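Hydrolase, isochorismatase family (Pseudomonas putida, PDB 4L07) probably hydrolyses the amide bond of maleamate to give maleate and ammonia, acting as a maleamate amidase with the isochorismatase fold. Local coordinates at residues E5-A10 / S182-Q187; C55-A60 / W202-A207; P74-M79 / V115-S120; M89-L92 / R97-E100; V99-D102 / G106-P109. All coordinates share one frame; numbering follows the deposited sequence.

Interaction 1: residues E5-A10 / S182-Q187; sequences EVYDAA and SLYDIQ
Tyr-184 drives the hydroxyl end of its ring onto the face of Tyr-7, giving a T-shaped (edge-to-face) pair. The ring centroids lie 5.4 Å apart and the planes meet at 63°, so the approach is tilted rather than strictly perpendicular. Tyr-184 OH sits over the middle of the Tyr-7 ring: its distances to the six ring carbons run from 3.5 Å at CD2 to 3.8 Å at CZ and CE1. Behind it, Tyr-184 CE2 leans on Tyr-7 CZ at 4.0 Å. Tyr-184 gains this reach because its CG is anti to the backbone N (chi1 176°). The ring pair bridges helix 3-9 and helix 176-189, whose nearest CA atoms, of Tyr-7 and Asp-185, are 10.5 Å apart, on one flank of the parallel α/β sheet of this isochorismatase-type domain, close to a subunit boundary, since Tyr-7 also packs on Pro-178 of the second subunit. A second, polar link runs beside the rings. A water in the plane of the Tyr-7 ring lies 2.6 Å from Tyr-7 OH and donates to Asp-185 OD1 at 2.7 Å. The other carboxylate oxygen of Asp-185 is engaged by Arg-151 in a salt bridge, while Tyr-184 OH receives a weak hydrogen bond from Gln-3 NE2.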
# COMPACT_ATOMS: atom_id res chain seq x y z
N GLU A 5 -3.22 -35.27 1.93
CA GLU A 5 -2.82 -35.59 0.56
C GLU A 5 -3.18 -34.46 -0.41
O GLU A 5 -2.40 -34.15 -1.32
CB GLU A 5 -3.43 -36.92 0.11
CG GLU A 5 -2.78 -38.12 0.79
CD GLU A 5 -3.59 -39.41 0.72
OE1 GLU A 5 -4.81 -39.37 0.43
OE2 GLU A 5 -2.99 -40.48 0.97
N VAL A 6 -4.35 -33.85 -0.21
CA VAL A 6 -4.79 -32.73 -1.05
C VAL A 6 -3.83 -31.55 -0.94
O VAL A 6 -3.38 -31.01 -1.94
CB VAL A 6 -6.23 -32.27 -0.71
CG1 VAL A 6 -6.56 -30.95 -1.39
CG2 VAL A 6 -7.25 -33.34 -1.10
N TYR A 7 -3.52 -31.16 0.30
CA TYR A 7 -2.61 -30.03 0.54
C TYR A 7 -1.19 -30.31 0.03
O TYR A 7 -0.55 -29.45 -0.58
CB TYR A 7 -2.63 -29.63 2.02
CG TYR A 7 -3.73 -28.65 2.37
CD1 TYR A 7 -3.43 -27.31 2.67
CD2 TYR A 7 -5.07 -29.05 2.40
CE1 TYR A 7 -4.44 -26.41 2.98
CE2 TYR A 7 -6.08 -28.15 2.71
CZ TYR A 7 -5.76 -26.84 3.01
OH TYR A 7 -6.76 -25.96 3.32
N ASP A 8 -0.72 -31.54 0.25
CA ASP A 8 0.60 -31.95 -0.27
C ASP A 8 0.67 -31.86 -1.80
O ASP A 8 1.60 -31.27 -2.34
CB ASP A 8 0.96 -33.35 0.21
CG ASP A 8 2.35 -33.78 -0.25
OD1 ASP A 8 3.32 -33.03 -0.00
OD2 ASP A 8 2.47 -34.86 -0.87
N ALA A 9 -0.32 -32.42 -2.49
CA ALA A 9 -0.33 -32.38 -3.95
C ALA A 9 -0.46 -30.95 -4.49
O ALA A 9 0.04 -30.65 -5.57
CB ALA A 9 -1.43 -33.27 -4.51
N ALA A 10 -1.13 -30.08 -3.72
CA ALA A 10 -1.31 -28.68 -4.10
C ALA A 10 -0.05 -27.84 -3.87
O ALA A 10 -0.01 -26.65 -4.21
CB ALA A 10 -2.50 -28.07 -3.36
N SER A 182 -5.78 -20.96 12.44
CA SER A 182 -4.83 -20.03 11.83
C SER A 182 -3.41 -20.59 11.76
O SER A 182 -2.73 -20.38 10.76
CB SER A 182 -4.87 -18.65 12.49
OG SER A 182 -5.81 -17.83 11.81
N LEU A 183 -2.99 -21.30 12.79
CA LEU A 183 -1.66 -21.92 12.77
C LEU A 183 -1.57 -22.96 11.67
O LEU A 183 -0.52 -23.09 11.04
CB LEU A 183 -1.30 -22.54 14.13
CG LEU A 183 -1.02 -21.54 15.25
CD1 LEU A 183 -0.70 -22.30 16.54
CD2 LEU A 183 0.11 -20.57 14.90
N TYR A 184 -2.66 -23.67 11.42
CA TYR A 184 -2.71 -24.63 10.32
C TYR A 184 -2.54 -23.92 8.97
O TYR A 184 -1.67 -24.29 8.17
CB TYR A 184 -4.00 -25.45 10.34
CG TYR A 184 -4.11 -26.38 9.14
CD1 TYR A 184 -3.40 -27.57 9.09
CD2 TYR A 184 -4.92 -26.05 8.05
CE1 TYR A 184 -3.48 -28.42 8.00
CE2 TYR A 184 -5.02 -26.90 6.95
CZ TYR A 184 -4.30 -28.08 6.94
OH TYR A 184 -4.38 -28.93 5.86
N ASP A 185 -3.36 -22.89 8.74
CA ASP A 185 -3.28 -22.14 7.48
C ASP A 185 -1.90 -21.53 7.26
O ASP A 185 -1.39 -21.53 6.14
CB ASP A 185 -4.33 -21.03 7.43
CG ASP A 185 -5.75 -21.56 7.26
OD1 ASP A 185 -5.97 -22.77 6.98
OD2 ASP A 185 -6.67 -20.73 7.40
N ILE A 186 -1.31 -20.99 8.33
CA ILE A 186 0.03 -20.41 8.26
C ILE A 186 1.06 -21.47 7.85
O ILE A 186 1.78 -21.28 6.87
CB ILE A 186 0.43 -19.69 9.57
CG1 ILE A 186 -0.42 -18.42 9.75
CG2 ILE A 186 1.91 -19.34 9.57
CD1 ILE A 186 -0.46 -17.90 11.18
N GLN A 187 1.10 -22.59 8.58
CA GLN A 187 2.04 -23.68 8.28
C GLN A 187 1.92 -24.18 6.83
O GLN A 187 2.92 -24.49 6.18
CB GLN A 187 1.85 -24.83 9.28
CG GLN A 187 2.79 -26.03 9.07
CD GLN A 187 4.27 -25.67 9.10
OE1 GLN A 187 4.70 -24.81 9.87
NE2 GLN A 187 5.06 -26.34 8.26
O HOH W 1 -6.25 -23.62 4.43

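Interaction 2: residues C55-A60 / W202-A207; sequences CDLARA and WLRSVA
Leu-57 is central to the apolar contact, reaching across from helix 45-60 to Leu-203 and Arg-204 of helix 196-207. Its CD1 touches two neighbours at equal range, Leu-203 CB and Arg-204 CG, each 3.8 Å away. The side chains of Leu-57 and Leu-203 run past one another head to tail, and Leu-203 CD1 goes on to meet Ala-58 CB at 4.3 Å. The small Ala-58 lies at the nearest approach of the two backbones, with its CA 7.0 Å from Leu-203 CA.

A second kind of contact sets hydrocarbon against a charged plane. Arg-204 turns its CG beside its own backbone N (chi1 -68°) and stays extended out to NE, laying the guanidinium across the end of Leu-57. Leu-57 CD2 stands 4.0 Å above that plane, over its centre, which leaves the N-H edges pointing clear of the leucine.

No hydrogen bond or charge pair spans the two segments; within 55-60, Arg-59 NH1 donates to Asp-56 OD1 at 3.0 Å, with the oxygen almost in the guanidinium plane. Arg-59 also pairs with Asp-111, and Asp-56 with Lys-52.

The short axes run 10.3 Å apart and only 9° from parallel. Both helices rest on the same sheet, Ala-58 on Ile-24 and Val-65, Leu-203 on Pro-22, Trp-202 on Val-140: the side-by-side helix layer of a three-layer α/β/α fold.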
# COMPACT_ATOMS: atom_id res chain seq x y z
N CYS A 55 12.79 -11.25 22.23
CA CYS A 55 13.10 -9.83 22.03
C CYS A 55 14.40 -9.43 22.73
O CYS A 55 15.22 -8.72 22.14
CB CYS A 55 11.95 -8.95 22.51
SG CYS A 55 10.46 -9.05 21.48
N ASP A 56 14.59 -9.89 23.97
CA ASP A 56 15.84 -9.61 24.70
C ASP A 56 17.08 -10.10 23.95
O ASP A 56 18.08 -9.39 23.88
CB ASP A 56 15.80 -10.18 26.12
CG ASP A 56 14.89 -9.39 27.05
OD1 ASP A 56 14.33 -8.36 26.63
OD2 ASP A 56 14.73 -9.80 28.22
N LEU A 57 17.00 -11.31 23.39
CA LEU A 57 18.10 -11.86 22.61
C LEU A 57 18.31 -11.06 21.32
O LEU A 57 19.42 -10.61 21.04
CB LEU A 57 17.85 -13.33 22.27
CG LEU A 57 18.99 -14.37 22.20
CD1 LEU A 57 18.69 -15.41 21.14
CD2 LEU A 57 20.39 -13.79 21.99
N ALA A 58 17.24 -10.88 20.55
CA ALA A 58 17.32 -10.15 19.28
C ALA A 58 17.88 -8.74 19.46
O ALA A 58 18.76 -8.31 18.70
CB ALA A 58 15.96 -10.10 18.60
N ARG A 59 17.36 -8.03 20.46
CA ARG A 59 17.79 -6.66 20.75
C ARG A 59 19.28 -6.61 21.05
O ARG A 59 20.00 -5.76 20.52
CB ARG A 59 16.98 -6.09 21.91
CG ARG A 59 16.95 -4.57 21.96
CD ARG A 59 16.34 -4.05 23.26
NE ARG A 59 14.89 -4.25 23.33
CZ ARG A 59 14.29 -5.22 24.01
NH1 ARG A 59 15.00 -6.12 24.68
NH2 ARG A 59 12.96 -5.30 24.00
N ALA A 60 19.74 -7.52 21.90
CA ALA A 60 21.15 -7.61 22.27
C ALA A 60 22.04 -7.93 21.07
O ALA A 60 23.19 -7.48 21.01
CB ALA A 60 21.35 -8.65 23.38
N TRP A 202 18.12 -20.47 16.90
CA TRP A 202 18.33 -19.95 15.55
C TRP A 202 18.94 -18.57 15.53
O TRP A 202 19.86 -18.32 14.75
CB TRP A 202 17.02 -19.98 14.75
CG TRP A 202 17.14 -19.31 13.41
CD1 TRP A 202 17.88 -19.73 12.31
CD2 TRP A 202 16.52 -18.04 12.98
NE1 TRP A 202 17.77 -18.85 11.27
CE2 TRP A 202 16.96 -17.82 11.60
CE3 TRP A 202 15.67 -17.12 13.57
CZ2 TRP A 202 16.56 -16.71 10.87
CZ3 TRP A 202 15.27 -16.00 12.83
CH2 TRP A 202 15.71 -15.81 11.51
N LEU A 203 18.46 -17.67 16.39
CA LEU A 203 19.02 -16.31 16.47
C LEU A 203 20.50 -16.33 16.88
O LEU A 203 21.32 -15.61 16.30
CB LEU A 203 18.21 -15.41 17.41
CG LEU A 203 16.77 -15.07 17.00
CD1 LEU A 203 16.01 -14.39 18.13
CD2 LEU A 203 16.73 -14.22 15.73
N ARG A 204 20.84 -17.16 17.86
CA ARG A 204 22.24 -17.34 18.28
C ARG A 204 23.10 -17.86 17.13
O ARG A 204 24.23 -17.41 16.94
CB ARG A 204 22.34 -18.28 19.48
CG ARG A 204 21.76 -17.70 20.76
CD ARG A 204 22.13 -18.51 21.99
NE ARG A 204 21.56 -17.92 23.20
CZ ARG A 204 22.11 -16.92 23.90
NH1 ARG A 204 23.26 -16.37 23.52
NH2 ARG A 204 21.49 -16.46 24.98
N SER A 205 22.53 -18.78 16.35
CA SER A 205 23.21 -19.35 15.20
C SER A 205 23.52 -18.32 14.10
O SER A 205 24.64 -18.29 13.59
CB SER A 205 22.41 -20.52 14.62
OG SER A 205 23.15 -21.18 13.62
N VAL A 206 22.55 -17.47 13.75
CA VAL A 206 22.82 -16.44 12.73
C VAL A 206 23.81 -15.37 13.18
O VAL A 206 24.61 -14.89 12.37
CB VAL A 206 21.55 -15.86 12.03
CG1 VAL A 206 20.28 -16.58 12.45
CG2 VAL A 206 21.44 -14.34 12.17
N ALA A 207 23.79 -15.02 14.46
CA ALA A 207 24.78 -14.10 15.02
C ALA A 207 26.18 -14.70 15.00
O ALA A 207 27.16 -13.99 14.74
CB ALA A 207 24.39 -13.69 16.43

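Interaction 3: residues P74-M79 / V115-S120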
# COMPACT_ATOMS: atom_id res chain seq x y z
N PRO A 74 -10.64 9.77 18.38
CA PRO A 74 -12.11 9.69 18.39
C PRO A 74 -12.76 9.92 17.02
O PRO A 74 -13.70 9.21 16.66
CB PRO A 74 -12.50 10.81 19.35
CG PRO A 74 -11.36 10.88 20.30
CD PRO A 74 -10.13 10.60 19.49
N GLY A 75 -12.24 10.87 16.25
CA GLY A 75 -12.79 11.20 14.93
C GLY A 75 -12.63 10.10 13.89
O GLY A 75 -13.34 10.09 12.88
N GLU A 76 -11.70 9.18 14.12
CA GLU A 76 -11.46 8.07 13.19
C GLU A 76 -12.51 6.96 13.32
O GLU A 76 -12.78 6.24 12.35
CB GLU A 76 -10.07 7.47 13.40
CG GLU A 76 -8.93 8.35 12.92
CD GLU A 76 -7.56 7.75 13.19
OE1 GLU A 76 -6.72 7.77 12.28
OE2 GLU A 76 -7.32 7.25 14.32
N ILE A 77 -13.09 6.82 14.51
CA ILE A 77 -14.02 5.71 14.81
C ILE A 77 -15.16 5.57 13.77
O ILE A 77 -15.34 4.49 13.20
CB ILE A 77 -14.58 5.78 16.26
CG1 ILE A 77 -13.45 5.91 17.30
CG2 ILE A 77 -15.49 4.59 16.56
CD1 ILE A 77 -12.59 4.68 17.50
N PRO A 78 -15.90 6.66 13.47
CA PRO A 78 -16.98 6.52 12.48
C PRO A 78 -16.50 6.36 11.03
O PRO A 78 -17.30 6.00 10.17
CB PRO A 78 -17.79 7.82 12.65
CG PRO A 78 -16.84 8.79 13.24
CD PRO A 78 -15.92 7.99 14.12
N MET A 79 -15.22 6.60 10.78
CA MET A 79 -14.67 6.55 9.43
C MET A 79 -14.24 5.15 8.98
O MET A 79 -14.11 4.90 7.78
CB MET A 79 -13.46 7.48 9.31
CG MET A 79 -13.72 8.91 9.73
SD MET A 79 -12.34 9.95 9.22
CE MET A 79 -12.92 11.55 9.77
N VAL A 115 1.96 2.40 15.24
CA VAL A 115 0.52 2.49 15.49
C VAL A 115 -0.21 2.17 14.19
O VAL A 115 0.15 2.67 13.13
CB VAL A 115 0.09 3.88 16.02
CG1 VAL A 115 -1.42 3.94 16.22
CG2 VAL A 115 0.80 4.19 17.33
N LYS A 116 -1.21 1.29 14.28
CA LYS A 116 -2.00 0.89 13.12
C LYS A 116 -3.50 0.96 13.43
O LYS A 116 -3.90 1.04 14.59
CB LYS A 116 -1.60 -0.52 12.67
CG LYS A 116 -1.98 -1.61 13.67
CD LYS A 116 -1.46 -2.96 13.24
CE LYS A 116 -1.55 -3.98 14.35
NZ LYS A 116 -2.91 -4.57 14.48
N LYS A 117 -4.32 0.89 12.38
CA LYS A 117 -5.77 1.05 12.53
C LYS A 117 -6.57 -0.21 12.19
O LYS A 117 -7.77 -0.25 12.45
CB LYS A 117 -6.26 2.22 11.65
CG LYS A 117 -5.44 3.49 11.76
CD LYS A 117 -5.63 4.22 13.08
CE LYS A 117 -4.56 5.30 13.22
NZ LYS A 117 -4.74 6.09 14.46
N GLY A 118 -5.90 -1.21 11.63
CA GLY A 118 -6.55 -2.48 11.26
C GLY A 118 -5.89 -3.69 11.92
O GLY A 118 -5.21 -3.56 12.94
N ALA A 119 -6.10 -4.86 11.32
CA ALA A 119 -5.53 -6.12 11.81
C ALA A 119 -4.04 -6.29 11.48
O ALA A 119 -3.22 -6.52 12.36
CB ALA A 119 -6.35 -7.31 11.30
N SER A 120 -3.69 -6.17 10.20
CA SER A 120 -2.31 -6.38 9.77
C SER A 120 -1.37 -5.27 10.23
O SER A 120 -1.68 -4.09 10.10
CB SER A 120 -2.23 -6.48 8.25
OG SER A 120 -0.86 -6.46 7.86
O HOH W 2 -4.34 8.71 12.86
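Glu-76 and Lys-117 meet through a salt bridge, their side chains crossing at about a right angle. Lys-117 NZ lies 2.8 Å from Glu-76 OE2 and uses that oxygen's syn lone pair, the one on the side of OE1. The bond to Glu-76 OE1 is weak, at 3.4 Å from Lys-117 NZ, so the ammonium is shared unequally. A water evens out the grip: it donates to Glu-76 OE1 at 2.6 Å and accepts from Lys-117 NZ at 3.1 Å.

The next shell fixes both ends. Glu-76 OE2 also receives a hydrogen bond from His-73 N, while Lys-117 NZ is bound by Ala-71 O and Tyr-94 OH. Lys-117 gets to this cluster by bending at chi2 (-72°) and then running straight, whereas Glu-76 is extended beyond CG. With an alanine in place of Glu-76, the ammonium of Lys-117 would probably be left without its charge mate and His-73 N without its acceptor. Farther out, Glu-76 packs on Val-112 of the third subunit, and Lys-117 on Thr-126 of that same neighbouring subunit.

The bridge thus ties the loop after strand 65-70 to the carboxyl end of strand 112-116. Beside it, Lys-116 NZ is held 2.9 Å from both Gly-118 O and Ala-119 O, its donor standing 50° out of the latter's carbonyl plane. Lys-116 also pairs with Asp-28 and packs on Cys-149, a grouping consistent with the Asp-Lys-Cys catalytic triad of isochorismatase-family hydrolases, situated at the strand ends of the parallel sheet.

Interaction 4: residues M89-L92 / R97-E100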
# COMPACT_ATOMS: atom_id res chain seq x y z
N MET A 89 -13.06 -2.73 19.50
CA MET A 89 -11.81 -2.05 19.16
C MET A 89 -11.88 -0.53 19.33
O MET A 89 -10.85 0.12 19.46
CB MET A 89 -11.39 -2.41 17.73
CG MET A 89 -11.23 -3.91 17.51
SD MET A 89 -9.90 -4.64 18.47
CE MET A 89 -10.11 -6.36 18.04
N ALA A 90 -13.09 0.02 19.35
CA ALA A 90 -13.26 1.47 19.50
C ALA A 90 -12.78 1.98 20.87
O ALA A 90 -12.56 3.18 21.04
CB ALA A 90 -14.71 1.86 19.25
N ALA A 91 -12.61 1.06 21.83
CA ALA A 91 -12.11 1.40 23.16
C ALA A 91 -10.61 1.74 23.18
O ALA A 91 -10.10 2.31 24.15
CB ALA A 91 -12.41 0.27 24.14
N LEU A 92 -9.92 1.40 22.09
CA LEU A 92 -8.47 1.56 21.99
C LEU A 92 -8.09 2.97 21.54
O LEU A 92 -7.65 3.19 20.41
CB LEU A 92 -7.88 0.49 21.05
CG LEU A 92 -8.00 -1.01 21.43
CD1 LEU A 92 -7.24 -1.35 22.70
CD2 LEU A 92 -9.42 -1.50 21.56
N ARG A 97 -4.84 3.64 28.71
CA ARG A 97 -3.98 2.53 29.11
C ARG A 97 -4.08 1.36 28.12
O ARG A 97 -3.12 0.61 27.96
CB ARG A 97 -4.33 2.06 30.53
CG ARG A 97 -3.32 1.08 31.13
CD ARG A 97 -3.64 0.77 32.58
NE ARG A 97 -2.75 -0.26 33.11
CZ ARG A 97 -3.00 -1.57 33.08
NH1 ARG A 97 -2.13 -2.43 33.59
NH2 ARG A 97 -4.12 -2.02 32.53
N LEU A 98 -5.23 1.23 27.46
CA LEU A 98 -5.51 0.09 26.56
C LEU A 98 -4.48 -0.02 25.44
O LEU A 98 -4.15 -1.12 24.99
CB LEU A 98 -6.91 0.21 25.95
CG LEU A 98 -8.29 0.26 26.66
CD1 LEU A 98 -9.06 -1.05 26.58
CD2 LEU A 98 -8.26 0.85 28.06
N VAL A 99 -3.96 1.13 24.99
CA VAL A 99 -3.08 1.19 23.83
C VAL A 99 -1.60 1.04 24.19
O VAL A 99 -0.75 0.86 23.31
CB VAL A 99 -3.34 2.50 23.04
CG1 VAL A 99 -2.31 2.70 21.95
CG2 VAL A 99 -4.75 2.48 22.47
N GLU A 100 -1.29 1.10 25.48
CA GLU A 100 0.08 0.97 25.96
C GLU A 100 0.56 -0.47 25.88
O GLU A 100 -0.20 -1.40 26.17
CB GLU A 100 0.18 1.47 27.41
CG GLU A 100 0.01 2.97 27.57
CD GLU A 100 1.20 3.75 27.05
OE1 GLU A 100 0.98 4.73 26.30
OE2 GLU A 100 2.35 3.39 27.37
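Ala-91 begins the contact, its carbonyl oxygen making the nearer approach to Leu-98 and its methyl touching at the margin. Ala-91 O approaches Leu-98 CG to 3.7 Å, a van der Waals contact with no donor involved, and Ala-91 CB lies 4.3 Å from Leu-98 CD1. This residue closes a short 3-10 segment, whose last turn is marked by the bond from Leu-92 N to Met-89 O.

Leu-92 follows and does more. Its side chain lies nearly perpendicular to that of Leu-98, and one methyl makes the close meeting: Leu-92 CD1 is 3.6 Å from Leu-98 CB. CG anti to the carbonyl carbon (chi1 -63°) directs the Leu-92 branches away from that carbon, where Val-99 CG2 packs. Val-99 CG2 rests 3.5 Å from Leu-92 C and 4.0 Å from Leu-92 CB, so a single methyl covers both main chain and side-chain root.

Around this pair of turns the polar backbone is bonded to third parties: Leu-92 to Tyr-72, Leu-98 to Gly-32, and Val-99 O to Thr-69 OG1. Leu-98 also leans on Tyr-38, and Val-99 on Ala-71.

No hydrogen bond spans the two segments, although 184 Å² is buried between them. Their fit in the long loop before strand 112-116 therefore depends on methyl groups lodged against backbone and side chain, while directional bonding to the rest of the domain fixes each turn separately.

Interaction 5: residues V99-D102 / G106-P109; sequences VEID and GIQP
Ile-107 pushes its terminal methyl into Ile-101, and this is the close-fitting half of the contact. Ile-107 CD1 lies 3.8 Å from each of three Ile-101 atoms, CB, CG1 and CG2, so it nestles in the fork of the branched side chain. A second methyl pair, CG2 of Ile-107 with CG2 of Ile-101, repeats the same 3.8 Å separation. One side chain is set athwart the other. Ile-107 reaches this far because it is fully extended (chi1 -175°, chi2 172°). An alanine here would lack both methyls, and Ile-101 CG2 is likely to face a gap beside it.

The other half is loose. Asp-102 O stands 4.3 Å from Ile-107 CG2 and 4.5 Å from Gly-106 N, so the backbones do not bond directly. Thr-105 OG1 spans them instead, hydrogen-bonded to both Asp-102 O and Ile-107 N. The Asp-102 side chain turns from the contact: OD1 accepts from Ala-104 N, forming an Asx turn, and OD2 bonds Thr-34 OG1. Gly-106 takes a positive phi (76°) before the chain passes to the exposed Gln-108 and Pro-109.

Beneath the isoleucines runs strand 65-70: Phe-67 touches both, and Thr-69 touches Ile-101. Asp-102 meets Met-48 of helix 45-60 and Tyr-31 of helix 31-34, which places this loop between strand 65-70 and helices 45-60 and 31-34, shortly before strand 112-116.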
# COMPACT_ATOMS: atom_id res chain seq x y z
N VAL A 99 -3.96 1.13 24.99
CA VAL A 99 -3.08 1.19 23.83
C VAL A 99 -1.60 1.04 24.19
O VAL A 99 -0.75 0.86 23.31
CB VAL A 99 -3.34 2.50 23.04
CG1 VAL A 99 -2.31 2.70 21.95
CG2 VAL A 99 -4.75 2.48 22.47
N GLU A 100 -1.29 1.10 25.48
CA GLU A 100 0.08 0.97 25.96
C GLU A 100 0.56 -0.47 25.88
O GLU A 100 -0.20 -1.40 26.17
CB GLU A 100 0.18 1.47 27.41
CG GLU A 100 0.01 2.97 27.57
CD GLU A 100 1.20 3.75 27.05
OE1 GLU A 100 0.98 4.73 26.30
OE2 GLU A 100 2.35 3.39 27.37
N ILE A 101 1.82 -0.64 25.48
CA ILE A 101 2.42 -1.96 25.37
C ILE A 101 2.58 -2.54 26.77
O ILE A 101 3.06 -1.85 27.67
CB ILE A 101 3.78 -1.91 24.63
CG1 ILE A 101 3.62 -1.30 23.22
CG2 ILE A 101 4.43 -3.29 24.54
CD1 ILE A 101 2.61 -2.00 22.32
N ASP A 102 2.16 -3.78 26.95
CA ASP A 102 2.25 -4.45 28.25
C ASP A 102 3.72 -4.58 28.68
O ASP A 102 4.55 -5.08 27.92
CB ASP A 102 1.56 -5.82 28.17
CG ASP A 102 1.33 -6.44 29.54
OD1 ASP A 102 2.20 -6.30 30.42
OD2 ASP A 102 0.26 -7.07 29.74
N GLY A 106 8.68 -6.75 28.24
CA GLY A 106 10.02 -6.23 28.47
C GLY A 106 10.40 -5.12 27.51
O GLY A 106 11.59 -4.84 27.33
N ILE A 107 9.41 -4.49 26.88
CA ILE A 107 9.67 -3.35 25.98
C ILE A 107 10.55 -2.30 26.66
O ILE A 107 10.38 -1.99 27.85
CB ILE A 107 8.35 -2.72 25.46
CG1 ILE A 107 8.63 -1.61 24.43
CG2 ILE A 107 7.45 -2.25 26.61
CD1 ILE A 107 7.40 -1.09 23.72
N GLN A 108 11.51 -1.77 25.91
CA GLN A 108 12.46 -0.77 26.42
C GLN A 108 12.25 0.53 25.67
O GLN A 108 11.68 0.52 24.57
CB GLN A 108 13.89 -1.26 26.21
CG GLN A 108 14.20 -2.58 26.91
CD GLN A 108 15.64 -3.02 26.73
OE1 GLN A 108 16.44 -2.33 26.10
NE2 GLN A 108 15.96 -4.19 27.26
N PRO A 109 12.69 1.67 26.25
CA PRO A 109 12.54 2.97 25.62
C PRO A 109 13.03 3.03 24.16
O PRO A 109 12.43 3.76 23.37
CB PRO A 109 13.39 3.88 26.51
CG PRO A 109 13.21 3.29 27.87
CD PRO A 109 13.14 1.81 27.66

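All five contacts are partly buried, yet their chemistry differs with their place. Interactions 2, 4 and 5 are chiefly apolar: interaction 2 joins two helices lying on the sheet, while 4 and 5 share Val-99 and Glu-100 and fold consecutive parts of one long loop. Interaction 3 is ionic, at the end of a strand, and its centre is about 11 Å from that of interaction 4, with Ile-77 packing on Ala-90. Interaction 1, aromatic and water-linked, stands apart, its centre 29 to 35 Å from the others. Interactions 2 and 5 meet where Arg-59 packs on Gln-108. Neighbouring subunits adjoin interactions 1, 3 and 4, but not 2 or 5.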